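Local structure of DNA helicase RecQ (Deinococcus radiodurans, 2RHF) at residues 55-58 / 59-63; 43-46 / 47-50. The protein probably couples ATP hydrolysis to 3'-5' unwinding of duplex DNA, and is represented here by its regulatory C-terminal HRDC domain. All blocks are in the same frame, centred on the assembly; numbering follows the deposited sequence.

How the contacts relate
Both contacts are helix starts in the same HRDC domain, in series along the chain. Contact 2 (43-46 / 47-50) opens the short helix 46-49. Contact 1 (55-58 / 59-63) opens the next and longest one, helix 57-76. Contact 1 lies mostly at the surface, with L55 buried on its inner side. Contact 2 is partly buried through P43 and L49. The two meet where I60 packs on A50 and L55 on L49. Their chemistry differs at the cap. Contact 2 uses the side chains of T45 and E48, whereas contact 1 has a glycine at the N-cap and presents K58 and R59 to a phosphate.

Contact 1. Residues 55-58 / 59-63; sequences LGEK and RIEAY. With PO4 (phosphate ion), chain B.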
loop_
_atom_site.group_PDB
_atom_site.type_symbol
_atom_site.label_atom_id
_atom_site.label_comp_id
_atom_site.label_asym_id
_atom_site.label_seq_id
_atom_site.Cartn_x
_atom_site.Cartn_y
_atom_site.Cartn_z
ATOM N N LEU A 55 -1.232 -3.406 -8.623
ATOM C CA LEU A 55 -2.176 -3.344 -7.515
ATOM C C LEU A 55 -3.543 -3.910 -7.894
ATOM O O LEU A 55 -3.963 -4.909 -7.346
ATOM C CB LEU A 55 -2.278 -1.922 -6.945
ATOM C CG LEU A 55 -3.148 -1.762 -5.703
ATOM C CD1 LEU A 55 -2.640 -2.609 -4.550
ATOM C CD2 LEU A 55 -3.212 -0.305 -5.308
ATOM N N GLY A 56 -4.219 -3.277 -8.852
ATOM C CA GLY A 56 -5.476 -3.808 -9.404
ATOM C C GLY A 56 -6.716 -3.415 -8.632
ATOM O O GLY A 56 -6.644 -3.032 -7.463
ATOM N N GLU A 57 -7.870 -3.533 -9.285
ATOM C CA GLU A 57 -9.118 -3.044 -8.718
ATOM C C GLU A 57 -9.589 -3.779 -7.465
ATOM O O GLU A 57 -10.126 -3.155 -6.543
ATOM C CB GLU A 57 -10.232 -3.022 -9.764
ATOM C CG GLU A 57 -11.544 -2.439 -9.242
ATOM C CD GLU A 57 -11.448 -0.960 -8.838
ATOM O OE1 GLU A 57 -10.420 -0.305 -9.125
ATOM O OE2 GLU A 57 -12.415 -0.452 -8.233
ATOM N N LYS A 58 -9.397 -5.094 -7.418
ATOM C CA LYS A 58 -9.840 -5.852 -6.262
ATOM C C LYS A 58 -9.155 -5.331 -4.992
ATOM O O LYS A 58 -9.799 -5.132 -3.962
ATOM C CB LYS A 58 -9.568 -7.343 -6.463
ATOM C CG LYS A 58 -10.165 -8.235 -5.397
ATOM C CD LYS A 58 -9.886 -9.699 -5.682
ATOM C CE LYS A 58 -10.609 -10.587 -4.698
ATOM N NZ LYS A 58 -10.444 -12.017 -5.057
ATOM N N ARG A 59 -7.852 -5.113 -5.081
ATOM C CA ARG A 59 -7.075 -4.654 -3.943
ATOM C C ARG A 59 -7.294 -3.167 -3.661
ATOM O O ARG A 59 -7.219 -2.739 -2.517
ATOM C CB ARG A 59 -5.610 -4.987 -4.149
ATOM C CG ARG A 59 -5.345 -6.481 -3.966
ATOM C CD ARG A 59 -4.017 -6.942 -4.516
ATOM N NE ARG A 59 -3.864 -8.397 -4.336
ATOM C CZ ARG A 59 -4.487 -9.325 -5.074
ATOM N NH1 ARG A 59 -5.294 -8.969 -6.070
ATOM N NH2 ARG A 59 -4.306 -10.613 -4.811
ATOM N N ILE A 60 -7.579 -2.368 -4.688
ATOM C CA ILE A 60 -7.965 -0.980 -4.433
ATOM C C ILE A 60 -9.241 -0.934 -3.605
ATOM O O ILE A 60 -9.342 -0.181 -2.628
ATOM C CB ILE A 60 -8.087 -0.178 -5.734
ATOM C CG1 ILE A 60 -6.701 -0.006 -6.353
ATOM C CG2 ILE A 60 -8.759 1.184 -5.489
ATOM C CD1 ILE A 60 -6.693 0.498 -7.755
ATOM N N GLU A 61 -10.215 -1.764 -3.963
ATOM C CA GLU A 61 -11.459 -1.799 -3.214
ATOM C C GLU A 61 -11.271 -2.297 -1.788
ATOM O O GLU A 61 -11.798 -1.705 -0.845
ATOM C CB GLU A 61 -12.502 -2.617 -3.958
ATOM C CG GLU A 61 -12.938 -1.946 -5.244
ATOM C CD GLU A 61 -14.003 -2.709 -5.992
ATOM O OE1 GLU A 61 -14.624 -3.615 -5.400
ATOM O OE2 GLU A 61 -14.221 -2.391 -7.177
ATOM N N ALA A 62 -10.493 -3.362 -1.625
ATOM C CA ALA A 62 -10.312 -3.980 -0.324
ATOM C C ALA A 62 -9.390 -3.175 0.586
ATOM O O ALA A 62 -9.653 -3.058 1.781
ATOM C CB ALA A 62 -9.780 -5.394 -0.483
ATOM N N TYR A 63 -8.299 -2.649 0.017
ATOM C CA TYR A 63 -7.181 -2.115 0.808
ATOM C C TYR A 63 -6.881 -0.658 0.534
ATOM O O TYR A 63 -6.011 -0.098 1.189
ATOM C CB TYR A 63 -5.885 -2.899 0.545
ATOM C CG TYR A 63 -5.979 -4.403 0.650
ATOM C CD1 TYR A 63 -5.279 -5.213 -0.242
ATOM C CD2 TYR A 63 -6.745 -5.025 1.639
ATOM C CE1 TYR A 63 -5.339 -6.596 -0.150
ATOM C CE2 TYR A 63 -6.819 -6.405 1.728
ATOM C CZ TYR A 63 -6.116 -7.182 0.837
ATOM O OH TYR A 63 -6.207 -8.555 0.936
HETATM P P PO4 B . -6.715 -12.293 -7.450
HETATM O O1 PO4 B . -6.064 -12.552 -6.110
HETATM O O2 PO4 B . -6.130 -13.221 -8.498
HETATM O O3 PO4 B . -8.214 -12.556 -7.399
HETATM O O4 PO4 B . -6.541 -10.846 -7.863
HETATM O O HOH W 1 -6.230 -6.396 -7.152
#
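R59 places CG opposite its own carbonyl carbon (chi1 -74°) and then runs extended to NE, bringing CD to 3.5 Å from L55 O and the guanidinium beyond it. K58 leaves the helix with CG opposite the backbone N, and the chain stays extended beyond CG, which carries NZ to the phosphate that R59 holds. The R59 guanidinium meets the phosphate edge-on and in plane. R59 NH1 gives a nearly straight bond to phosphate O4 (172°), and R59 NH2 bonds phosphate O1 at 2.9 Å. K58 NZ adds a longer bond of 3.3 Å to phosphate O3. The ion probably comes from the crystallisation liquor and does not in itself show DNA binding. R59 NH2 also bonds V28 O, and NE gives a weak bond to V29 O, tying the arginine to helix 26-29. Water 1 donates to L55 O and accepts from R59 N and R59 NH1. With an alanine at R59, V28 O would probably lose its donor and the phosphate its two-bond grip. Away from the ion, L55 CD2 packs 3.7 Å from I60 CG1. E57 OE2 and E61 OE2 approach to 2.9 Å with their carboxylate planes 79° apart, which may raise the pKa of one of them. I60 N bonds G56 O at 3.0 Å, closing the first turn. A glycine N-cap and this first turn open helix 57-76 of the HRDC domain.

Contact 2. Residues 43-46 / 47-50; sequences PRTL and AELA
T45 and the backbone N of R44 meet E48, and P43 meets L49, where the chain enters helix 46-49. The polar contacts centre on E48. T45 OG1 accepts from E48 N at 3.0 Å, and this bond caps the helix. It can do so because OG1 stands between the backbone N and the carbonyl carbon of T45 (chi1 65°). E48 reaches back with an extended chain, and its OE1 accepts from R44 N at 2.8 Å. The donor comes in on the anti side of the carboxylate, 32° out of its plane. E48 CG passes 3.2 Å from T45 OG1 on the way, a close fit. T45 is the N-cap and E48 lies three residues on, as in a capping box, but the return bond to T45 N is absent; the E48 carboxylate takes R44 N instead. The R44 guanidinium heads elsewhere, and its NH2 bonds N72 OD1 on helix 57-76. Backbone bonds then carry the turn, L49 N to T45 O at 3.0 Å and A50 N to L46 O at 3.1 Å. The apolar pair on the inner side is P43 with L49. P43 CG sits 3.7 Å from L49 CD2, the two side chains crossing at about a right angle. Nearer the surface, L46 CD2 touches L49 CD1 at 3.9 Å. P43 and L49 both pack on L38 of helix 32-41, and L49 also on L68 of helix 57-76.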
loop_
_atom_site.group_PDB
_atom_site.type_symbol
_atom_site.label_atom_id
_atom_site.label_comp_id
_atom_site.label_asym_id
_atom_site.label_seq_id
_atom_site.Cartn_x
_atom_site.Cartn_y
_atom_site.Cartn_z
ATOM N N PRO A 43 0.766 7.611 -4.015
ATOM C CA PRO A 43 -0.598 8.002 -4.356
ATOM C C PRO A 43 -1.336 8.563 -3.147
ATOM O O PRO A 43 -1.143 8.096 -2.019
ATOM C CB PRO A 43 -1.226 6.683 -4.791
ATOM C CG PRO A 43 -0.421 5.646 -4.112
ATOM C CD PRO A 43 0.966 6.158 -4.152
ATOM N N ARG A 44 -2.171 9.571 -3.412
ATOM C CA ARG A 44 -2.901 10.301 -2.360
ATOM C C ARG A 44 -4.398 10.226 -2.580
ATOM O O ARG A 44 -5.174 10.751 -1.773
ATOM C CB ARG A 44 -2.494 11.781 -2.323
ATOM C CG ARG A 44 -0.996 12.044 -2.372
ATOM C CD ARG A 44 -0.253 11.432 -1.174
ATOM N NE ARG A 44 -0.659 11.982 0.123
ATOM C CZ ARG A 44 -0.311 13.192 0.561
ATOM N NH1 ARG A 44 0.448 13.990 -0.188
ATOM N NH2 ARG A 44 -0.717 13.598 1.750
ATOM N N THR A 45 -4.798 9.608 -3.689
ATOM C CA THR A 45 -6.201 9.540 -4.096
ATOM C C THR A 45 -6.478 8.186 -4.719
ATOM O O THR A 45 -5.552 7.476 -5.132
ATOM C CB THR A 45 -6.539 10.590 -5.184
ATOM O OG1 THR A 45 -5.798 10.285 -6.377
ATOM C CG2 THR A 45 -6.216 11.998 -4.726
ATOM N N LEU A 46 -7.756 7.859 -4.858
ATOM C CA LEU A 46 -8.155 6.660 -5.583
ATOM C C LEU A 46 -7.716 6.707 -7.037
ATOM O O LEU A 46 -7.289 5.690 -7.590
ATOM C CB LEU A 46 -9.662 6.453 -5.492
ATOM C CG LEU A 46 -10.196 6.097 -4.107
ATOM C CD1 LEU A 46 -11.697 5.934 -4.185
ATOM C CD2 LEU A 46 -9.544 4.840 -3.533
ATOM N N ALA A 47 -7.814 7.885 -7.659
ATOM C CA ALA A 47 -7.370 8.042 -9.040
ATOM C C ALA A 47 -5.896 7.671 -9.200
ATOM O O ALA A 47 -5.506 7.002 -10.157
ATOM C CB ALA A 47 -7.610 9.466 -9.515
ATOM N N GLU A 48 -5.090 8.104 -8.251
ATOM C CA GLU A 48 -3.680 7.803 -8.270
ATOM C C GLU A 48 -3.394 6.336 -7.954
ATOM O O GLU A 48 -2.489 5.747 -8.534
ATOM C CB GLU A 48 -2.948 8.763 -7.340
ATOM C CG GLU A 48 -2.973 10.210 -7.902
ATOM C CD GLU A 48 -2.558 11.274 -6.909
ATOM O OE1 GLU A 48 -1.955 10.937 -5.889
ATOM O OE2 GLU A 48 -2.832 12.477 -7.162
ATOM N N LEU A 49 -4.180 5.724 -7.075
ATOM C CA LEU A 49 -4.020 4.279 -6.812
ATOM C C LEU A 49 -4.237 3.445 -8.061
ATOM O O LEU A 49 -3.548 2.442 -8.275
ATOM C CB LEU A 49 -5.001 3.811 -5.755
ATOM C CG LEU A 49 -4.656 4.123 -4.309
ATOM C CD1 LEU A 49 -5.821 3.723 -3.427
ATOM C CD2 LEU A 49 -3.341 3.426 -3.870
ATOM N N ALA A 50 -5.200 3.855 -8.883
ATOM C CA ALA A 50 -5.530 3.139 -10.120
ATOM C C ALA A 50 -4.376 3.138 -11.112
ATOM O O ALA A 50 -4.360 2.347 -12.046
ATOM C CB ALA A 50 -6.790 3.726 -10.759
#